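Pectinesterase (Sitophilus oryzae, PDB 4PMH) hydrolyses the methyl esters of pectin's polygalacturonate chains, releasing methanol, and probably helps the rice weevil digest plant cell walls. Local coordinates at residues Val179-Asn184 with Ala193-His198; Asp200-Gly205 with Ala234-Cys239; Thr219-Glu222 with Phe227-Gly230. One frame throughout, in Å; residues are numbered along the deposited sequence.

Contact 1. Residues Val179-Asn184 with Ala193-His198; sequences VALQTN and ARLLGH
Leu-196, whose backbone O lies 3.8 Å from Ala-180 CB across the contact, lays its CD2 methyl over one face of the guanidinium of Arg-194, 3.9 Å above the plane and displaced toward the rim. NH1 of Arg-194 is hydrogen-bonded to Ser-165 OG. This flat group belongs to the outer side of strand 194-196; the side-chain contact is made on the other side, where Leu-195 points toward Leu-181. The two leucines cross at a slant, and a single methyl of one meets both branches of the other: Leu-181 CD2 is 4.1 Å from Leu-195 CD1 and 4.1 Å from Leu-195 CD2. The fork of Leu-195 thus straddles one methyl, and its CD2 also comes within 4.2 Å of Leu-181 CB. With CG of Leu-181 anti to the backbone N (chi1 176°), the branch extends into the interior, while CG of Leu-195 lies opposite its own carbonyl carbon (chi1 -52°), which carries its methyls to meet it. The backbones are closest at Ala-180 and Gly-197, whose CA atoms are 6.5 Å apart. All four touching residues are buried, and what joins the segments is van der Waals packing: the leucine pair, and the Ala-180 methyl against the Leu-196 carbonyl oxygen.

Such inward-facing aliphatic side chains, packed between sheets, are characteristic of the right-handed parallel beta-helix of pectin methylesterases. Strands 181-183, 188-191 and 194-196 follow one another and lie in three different sheets, so the contact closes across the interior between the first and third. Ile-166 of strand 165-168 touches Ala-180 and both leucines from one side along the helix; Leu-202 of strand 202-204 touches both leucines as well, and Ile-221 of strand 220-223 packs on Leu-195.

Contact 2. Residues Asp200-Gly205 with Ala234-Cys239; sequences DTLYAG and AIFESC
Phe-236, Ala-204 and Leu-202 bury the most surface here. Leu-202 and Phe-236 reach toward each other from opposite directions, and the leucine's CD2 methyl arrives at the rim of the ring, in its plane, 3.9 Å from Phe-236 CE1 and 4.1 Å from Phe-236 CZ. The isobutyl group therefore abuts the ring's edge, and the ring has aromatic partners outside the segments: Tyr-216 stacks with it and Phe-241 meets it edge-to-face. CG of Leu-202 stands anti to the backbone N (chi1 166°), which carries the branch inward. Strands 202-204 and 233-237 belong to different sheets of the right-handed parallel beta-helix, and these side chains span its interior between them. Two residues further along strand 202-204, Ala-204 repeats the inward direction with a much shorter side chain, its CB 4.4 Å from Ala-234 CB; here the two backbones are closest, with the CA atoms of Ala-204 and Ala-234 6.9 Å apart. The intervening Tyr-203 is instead stacked with Phe-229 and touches Trp-292, which by similarity binds substrate. Asp-200, the proton donor by similarity, begins the segment, two residues ahead of the buried Leu-202.

Contact 3. Residues Thr219-Glu222 with Phe227-Gly230; sequences TYIE and FVFG
Between Glu-222 and Phe-227 the backbones come nearest, their CA atoms 7.0 Å apart, and at Val-228 the chain turns a corner into the next sheet. The Phe-227 ring packs against the backbone of the preceding strand: Glu-222 C lies over one face, 3.6 Å above the plane and offset toward the rim. Ile-221 CG2 approaches the same ring at its edge, in plane, 3.9 Å from Phe-227 CD2. Phe-227 CG sits between its own backbone N and carbonyl carbon (chi1 70°), a placing that folds the ring back over Glu-222. Ile-221 CG2 also meets Val-228 CG2 at 4.0 Å, the two side chains crossing at about a right angle, so one methyl serves both residues of the corner. An alanine in place of Phe-227 would probably leave Ile-221 CG2 and the Glu-222 backbone without the ring that packs on them, opening a gap next to Asp-226, the nucleophile by similarity. Around this corner of the parallel beta-helix, Ile-221 packs on Leu-195 of strand 194-196 and on Phe-241 of strand 240-243, while Phe-227 and Val-228 rest on Val-254 and Phe-255, respectively, of strand 252-257.

Overall arrangement
The three contacts lie close together in the interior of one beta-helix: the centres of contacts 2 and 3 are about 5 Å apart, those of contacts 1 and 3 about 7 Å, and those of contacts 1 and 2 about 8 Å. Backbone pairing between successive turns joins them. Leu-181 O is 2.8 Å from Tyr-203 N, linking contacts 1 and 2; Leu-195 N is 2.7 Å from Tyr-220 O, linking contacts 1 and 3; and Ala-204 N is 2.8 Å from Phe-229 O, linking contacts 2 and 3. The catalytic residues assigned by similarity are near: the Phe-227 side chain is about 6 Å from that of Asp-226 and about 7 Å from that of Asp-200.

Contact 1. Residues Val179-Asn184 with Ala193-His198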
loop_
_atom_site.group_PDB
_atom_site.type_symbol
_atom_site.label_atom_id
_atom_site.label_comp_id
_atom_site.label_asym_id
_atom_site.label_seq_id
_atom_site.Cartn_x
_atom_site.Cartn_y
_atom_site.Cartn_z
ATOM N N VAL A 179 9.881 2.557 0.820
ATOM C CA VAL A 179 8.458 2.809 0.895
ATOM C C VAL A 179 8.137 4.208 0.382
ATOM O O VAL A 179 8.783 5.177 0.741
ATOM C CB VAL A 179 7.914 2.647 2.342
ATOM C CG1 VAL A 179 6.421 2.999 2.406
ATOM C CG2 VAL A 179 8.141 1.227 2.836
ATOM N N ALA A 180 7.112 4.289 -0.449
ATOM C CA ALA A 180 6.617 5.569 -0.935
ATOM C C ALA A 180 5.556 6.083 0.006
ATOM O O ALA A 180 5.736 7.133 0.612
ATOM C CB ALA A 180 6.078 5.464 -2.356
ATOM N N LEU A 181 4.455 5.343 0.128
ATOM C CA LEU A 181 3.389 5.668 1.069
ATOM C C LEU A 181 3.258 4.576 2.133
ATOM O O LEU A 181 3.295 3.362 1.824
ATOM C CB LEU A 181 2.062 5.843 0.320
ATOM C CG LEU A 181 0.795 6.107 1.113
ATOM C CD1 LEU A 181 0.922 7.442 1.836
ATOM C CD2 LEU A 181 -0.478 6.108 0.268
ATOM N N GLN A 182 3.108 5.013 3.386
ATOM C CA GLN A 182 2.781 4.126 4.501
ATOM C C GLN A 182 1.576 4.653 5.258
ATOM O O GLN A 182 1.601 5.795 5.725
ATOM C CB GLN A 182 3.934 4.005 5.498
ATOM C CG GLN A 182 3.551 3.131 6.688
ATOM C CD GLN A 182 4.598 3.044 7.775
ATOM O OE1 GLN A 182 4.310 2.568 8.884
ATOM N NE2 GLN A 182 5.818 3.469 7.468
ATOM N N THR A 183 0.558 3.807 5.426
ATOM C CA THR A 183 -0.629 4.177 6.225
ATOM C C THR A 183 -0.668 3.316 7.505
ATOM O O THR A 183 -0.493 2.090 7.453
ATOM C CB THR A 183 -1.967 4.050 5.427
ATOM O OG1 THR A 183 -2.328 2.682 5.282
ATOM C CG2 THR A 183 -1.881 4.694 4.047
ATOM N N ASN A 184 -0.892 3.980 8.639
ATOM C CA ASN A 184 -0.895 3.352 9.969
ATOM C C ASN A 184 -2.221 3.510 10.713
ATOM O O ASN A 184 -2.360 3.013 11.833
ATOM C CB ASN A 184 0.222 3.988 10.786
ATOM C CG ASN A 184 0.444 3.327 12.126
ATOM O OD1 ASN A 184 0.185 3.931 13.164
ATOM N ND2 ASN A 184 0.988 2.118 12.124
ATOM N N ALA A 193 -4.253 9.223 -7.390
ATOM C CA ALA A 193 -2.862 9.389 -7.030
ATOM C C ALA A 193 -2.010 8.409 -7.787
ATOM O O ALA A 193 -2.520 7.481 -8.443
ATOM C CB ALA A 193 -2.692 9.191 -5.522
ATOM N N ARG A 194 -0.701 8.630 -7.708
ATOM C CA ARG A 194 0.284 7.785 -8.350
ATOM C C ARG A 194 1.338 7.453 -7.277
ATOM O O ARG A 194 1.909 8.358 -6.672
ATOM C CB ARG A 194 0.923 8.536 -9.544
ATOM C CG ARG A 194 -0.048 8.998 -10.645
ATOM C CD ARG A 194 0.609 9.827 -11.759
ATOM N NE ARG A 194 1.734 9.136 -12.400
ATOM C CZ ARG A 194 3.033 9.469 -12.309
ATOM N NH1 ARG A 194 3.459 10.528 -11.618
ATOM N NH2 ARG A 194 3.941 8.719 -12.936
ATOM N N LEU A 195 1.564 6.171 -7.030
ATOM C CA LEU A 195 2.449 5.705 -5.983
ATOM C C LEU A 195 3.547 4.873 -6.659
ATOM O O LEU A 195 3.248 3.860 -7.285
ATOM C CB LEU A 195 1.642 4.902 -4.932
ATOM C CG LEU A 195 0.395 5.605 -4.362
ATOM C CD1 LEU A 195 -0.419 4.644 -3.515
ATOM C CD2 LEU A 195 0.795 6.831 -3.550
ATOM N N LEU A 196 4.807 5.331 -6.574
ATOM C CA LEU A 196 5.872 4.835 -7.437
ATOM C C LEU A 196 7.070 4.314 -6.645
ATOM O O LEU A 196 7.588 4.975 -5.767
ATOM C CB LEU A 196 6.371 5.934 -8.386
ATOM C CG LEU A 196 5.360 6.885 -9.054
ATOM C CD1 LEU A 196 6.085 7.995 -9.804
ATOM C CD2 LEU A 196 4.398 6.153 -9.971
ATOM N N GLY A 197 7.512 3.127 -6.982
ATOM C CA GLY A 197 8.638 2.561 -6.305
ATOM C C GLY A 197 9.022 1.284 -6.982
ATOM O O GLY A 197 8.697 1.065 -8.151
ATOM N N HIS A 198 9.724 0.444 -6.239
ATOM C CA HIS A 198 10.106 -0.854 -6.746
ATOM C C HIS A 198 9.726 -1.911 -5.738
ATOM O O HIS A 198 8.665 -2.534 -5.886
ATOM C CB HIS A 198 11.570 -0.856 -7.128
ATOM C CG HIS A 198 11.811 -0.188 -8.434
ATOM N ND1 HIS A 198 12.079 1.158 -8.539
ATOM C CD2 HIS A 198 11.741 -0.660 -9.698
ATOM C CE1 HIS A 198 12.179 1.485 -9.813
ATOM N NE2 HIS A 198 11.982 0.399 -10.536
#

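Contact 2. Residues Asp200-Gly205 with Ala234-Cys239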
loop_
_atom_site.group_PDB
_atom_site.type_symbol
_atom_site.label_atom_id
_atom_site.label_comp_id
_atom_site.label_asym_id
_atom_site.label_seq_id
_atom_site.Cartn_x
_atom_site.Cartn_y
_atom_site.Cartn_z
ATOM N N ASP A 200 8.415 -2.740 -2.006
ATOM C CA ASP A 200 7.729 -2.162 -0.837
ATOM C C ASP A 200 7.174 -0.758 -1.076
ATOM O O ASP A 200 7.056 0.053 -0.157
ATOM C CB ASP A 200 8.622 -2.173 0.418
ATOM C CG ASP A 200 8.987 -3.585 0.878
ATOM O OD1 ASP A 200 8.471 -4.576 0.344
ATOM O OD2 ASP A 200 9.798 -3.691 1.797
ATOM N N THR A 201 6.800 -0.485 -2.315
ATOM C CA THR A 201 6.204 0.810 -2.657
ATOM C C THR A 201 5.124 1.288 -1.682
ATOM O O THR A 201 5.217 2.402 -1.154
ATOM C CB THR A 201 5.651 0.794 -4.091
ATOM O OG1 THR A 201 6.683 0.370 -4.991
ATOM C CG2 THR A 201 5.082 2.150 -4.490
ATOM N N LEU A 202 4.097 0.487 -1.460
ATOM C CA LEU A 202 2.953 0.914 -0.657
ATOM C C LEU A 202 2.824 0.009 0.554
ATOM O O LEU A 202 2.580 -1.186 0.418
ATOM C CB LEU A 202 1.647 0.908 -1.465
ATOM C CG LEU A 202 0.352 1.005 -0.660
ATOM C CD1 LEU A 202 0.368 2.220 0.249
ATOM C CD2 LEU A 202 -0.878 1.054 -1.567
ATOM N N TYR A 203 3.024 0.588 1.736
ATOM C CA TYR A 203 2.845 -0.097 3.007
ATOM C C TYR A 203 1.412 0.203 3.444
ATOM O O TYR A 203 1.156 1.170 4.148
ATOM C CB TYR A 203 3.850 0.421 4.036
ATOM C CG TYR A 203 4.071 -0.427 5.291
ATOM C CD1 TYR A 203 3.270 -1.518 5.598
ATOM C CD2 TYR A 203 5.094 -0.100 6.196
ATOM C CE1 TYR A 203 3.493 -2.273 6.745
ATOM C CE2 TYR A 203 5.309 -0.847 7.352
ATOM C CZ TYR A 203 4.507 -1.927 7.616
ATOM O OH TYR A 203 4.704 -2.679 8.747
ATOM N N ALA A 204 0.483 -0.650 3.028
ATOM C CA ALA A 204 -0.949 -0.385 3.231
ATOM C C ALA A 204 -1.441 -1.041 4.526
ATOM O O ALA A 204 -1.849 -2.216 4.542
ATOM C CB ALA A 204 -1.745 -0.890 2.041
ATOM N N GLY A 205 -1.423 -0.275 5.614
ATOM C CA GLY A 205 -1.876 -0.780 6.920
ATOM C C GLY A 205 -0.701 -1.348 7.678
ATOM O O GLY A 205 -0.376 -2.522 7.578
ATOM N N ALA A 234 -7.770 -2.932 3.214
ATOM C CA ALA A 234 -7.541 -1.947 2.148
ATOM C C ALA A 234 -8.304 -2.320 0.892
ATOM O O ALA A 234 -8.167 -3.431 0.388
ATOM C CB ALA A 234 -6.055 -1.817 1.846
ATOM N N ILE A 235 -9.127 -1.383 0.422
ATOM C CA ILE A 235 -9.942 -1.539 -0.771
ATOM C C ILE A 235 -9.305 -0.747 -1.906
ATOM O O ILE A 235 -8.948 0.425 -1.727
ATOM C CB ILE A 235 -11.363 -1.006 -0.518
ATOM C CG1 ILE A 235 -12.030 -1.853 0.560
ATOM C CG2 ILE A 235 -12.180 -0.960 -1.796
ATOM C CD1 ILE A 235 -13.193 -1.162 1.243
ATOM N N PHE A 236 -9.154 -1.386 -3.062
ATOM C CA PHE A 236 -8.582 -0.757 -4.249
ATOM C C PHE A 236 -9.615 -0.865 -5.345
ATOM O O PHE A 236 -9.834 -1.952 -5.871
ATOM C CB PHE A 236 -7.318 -1.485 -4.687
ATOM C CG PHE A 236 -6.219 -1.444 -3.679
ATOM C CD1 PHE A 236 -5.274 -0.416 -3.699
ATOM C CD2 PHE A 236 -6.117 -2.425 -2.702
ATOM C CE1 PHE A 236 -4.254 -0.383 -2.766
ATOM C CE2 PHE A 236 -5.096 -2.386 -1.763
ATOM C CZ PHE A 236 -4.162 -1.368 -1.800
ATOM N N GLU A 237 -10.281 0.243 -5.658
ATOM C CA GLU A 237 -11.350 0.242 -6.661
ATOM C C GLU A 237 -10.935 1.133 -7.832
ATOM O O GLU A 237 -10.553 2.301 -7.626
ATOM C CB GLU A 237 -12.681 0.723 -6.042
ATOM C CG GLU A 237 -13.801 0.827 -7.046
ATOM C CD GLU A 237 -15.148 1.217 -6.450
ATOM O OE1 GLU A 237 -15.226 1.630 -5.272
ATOM O OE2 GLU A 237 -16.155 1.111 -7.191
ATOM N N SER A 238 -11.008 0.583 -9.048
ATOM C CA SER A 238 -10.618 1.299 -10.270
ATOM C C SER A 238 -9.171 1.774 -10.207
ATOM O O SER A 238 -8.858 2.892 -10.550
ATOM C CB SER A 238 -11.559 2.455 -10.588
ATOM O OG SER A 238 -12.899 1.964 -10.625
ATOM N N CYS A 239 -8.304 0.890 -9.766
ATOM C CA CYS A 239 -6.893 1.202 -9.617
ATOM C C CYS A 239 -6.113 0.450 -10.671
ATOM O O CYS A 239 -6.646 -0.451 -11.299
ATOM C CB CYS A 239 -6.415 0.797 -8.222
ATOM S SG CYS A 239 -6.940 1.902 -6.896
#

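Contact 3. Residues Thr219-Glu222 with Phe227-Gly230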
loop_
_atom_site.group_PDB
_atom_site.type_symbol
_atom_site.label_atom_id
_atom_site.label_comp_id
_atom_site.label_asym_id
_atom_site.label_seq_id
_atom_site.Cartn_x
_atom_site.Cartn_y
_atom_site.Cartn_z
ATOM N N THR A 219 -6.338 5.104 -8.664
ATOM C CA THR A 219 -4.965 5.284 -8.265
ATOM C C THR A 219 -4.054 4.264 -8.968
ATOM O O THR A 219 -4.423 3.088 -9.173
ATOM C CB THR A 219 -4.890 5.247 -6.722
ATOM O OG1 THR A 219 -5.467 6.459 -6.208
ATOM C CG2 THR A 219 -3.448 5.108 -6.206
ATOM N N TYR A 220 -2.874 4.761 -9.340
ATOM C CA TYR A 220 -1.847 4.045 -10.080
ATOM C C TYR A 220 -0.694 3.698 -9.127
ATOM O O TYR A 220 -0.133 4.578 -8.461
ATOM C CB TYR A 220 -1.303 4.936 -11.220
ATOM C CG TYR A 220 -0.135 4.335 -11.975
ATOM C CD1 TYR A 220 -0.345 3.443 -13.034
ATOM C CD2 TYR A 220 1.185 4.636 -11.624
ATOM C CE1 TYR A 220 0.721 2.892 -13.730
ATOM C CE2 TYR A 220 2.262 4.074 -12.313
ATOM C CZ TYR A 220 2.028 3.210 -13.360
ATOM O OH TYR A 220 3.085 2.634 -14.027
ATOM N N ILE A 221 -0.335 2.425 -9.083
ATOM C CA ILE A 221 0.647 1.936 -8.157
ATOM C C ILE A 221 1.633 1.036 -8.904
ATOM O O ILE A 221 1.213 0.074 -9.561
ATOM C CB ILE A 221 -0.019 1.124 -7.002
ATOM C CG1 ILE A 221 -1.160 1.916 -6.362
ATOM C CG2 ILE A 221 1.015 0.722 -5.954
ATOM C CD1 ILE A 221 -2.053 1.097 -5.473
ATOM N N GLU A 222 2.931 1.334 -8.798
ATOM C CA GLU A 222 3.934 0.524 -9.471
ATOM C C GLU A 222 5.047 0.063 -8.563
ATOM O O GLU A 222 5.360 0.696 -7.569
ATOM C CB GLU A 222 4.530 1.229 -10.718
ATOM C CG GLU A 222 5.215 2.559 -10.492
ATOM C CD GLU A 222 5.830 3.178 -11.768
ATOM O OE1 GLU A 222 6.949 3.716 -11.640
ATOM O OE2 GLU A 222 5.220 3.147 -12.872
ATOM N N PHE A 227 5.092 -4.854 -3.650
ATOM C CA PHE A 227 4.872 -3.398 -3.736
ATOM C C PHE A 227 3.535 -2.905 -3.209
ATOM O O PHE A 227 3.273 -1.682 -3.154
ATOM C CB PHE A 227 5.262 -2.821 -5.113
ATOM C CG PHE A 227 4.382 -3.200 -6.272
ATOM C CD1 PHE A 227 4.710 -4.281 -7.099
ATOM C CD2 PHE A 227 3.289 -2.406 -6.619
ATOM C CE1 PHE A 227 3.935 -4.574 -8.220
ATOM C CE2 PHE A 227 2.525 -2.704 -7.721
ATOM C CZ PHE A 227 2.858 -3.773 -8.541
ATOM N N VAL A 228 2.700 -3.841 -2.771
ATOM C CA VAL A 228 1.541 -3.512 -1.936
ATOM C C VAL A 228 1.559 -4.543 -0.821
ATOM O O VAL A 228 1.255 -5.725 -1.057
ATOM C CB VAL A 228 0.191 -3.565 -2.694
ATOM C CG1 VAL A 228 -0.975 -3.226 -1.760
ATOM C CG2 VAL A 228 0.212 -2.624 -3.882
ATOM N N PHE A 229 1.920 -4.101 0.386
ATOM C CA PHE A 229 2.198 -5.004 1.477
ATOM C C PHE A 229 1.731 -4.439 2.813
ATOM O O PHE A 229 1.598 -3.217 2.984
ATOM C CB PHE A 229 3.706 -5.326 1.505
ATOM C CG PHE A 229 4.560 -4.251 2.151
ATOM C CD1 PHE A 229 4.888 -3.093 1.458
ATOM C CD2 PHE A 229 5.059 -4.415 3.442
ATOM C CE1 PHE A 229 5.664 -2.101 2.045
ATOM C CE2 PHE A 229 5.858 -3.429 4.033
ATOM C CZ PHE A 229 6.154 -2.268 3.325
ATOM N N GLY A 230 1.438 -5.342 3.744
ATOM C CA GLY A 230 0.940 -4.958 5.063
ATOM C C GLY A 230 -0.367 -5.589 5.464
ATOM O O GLY A 230 -0.863 -6.529 4.814
#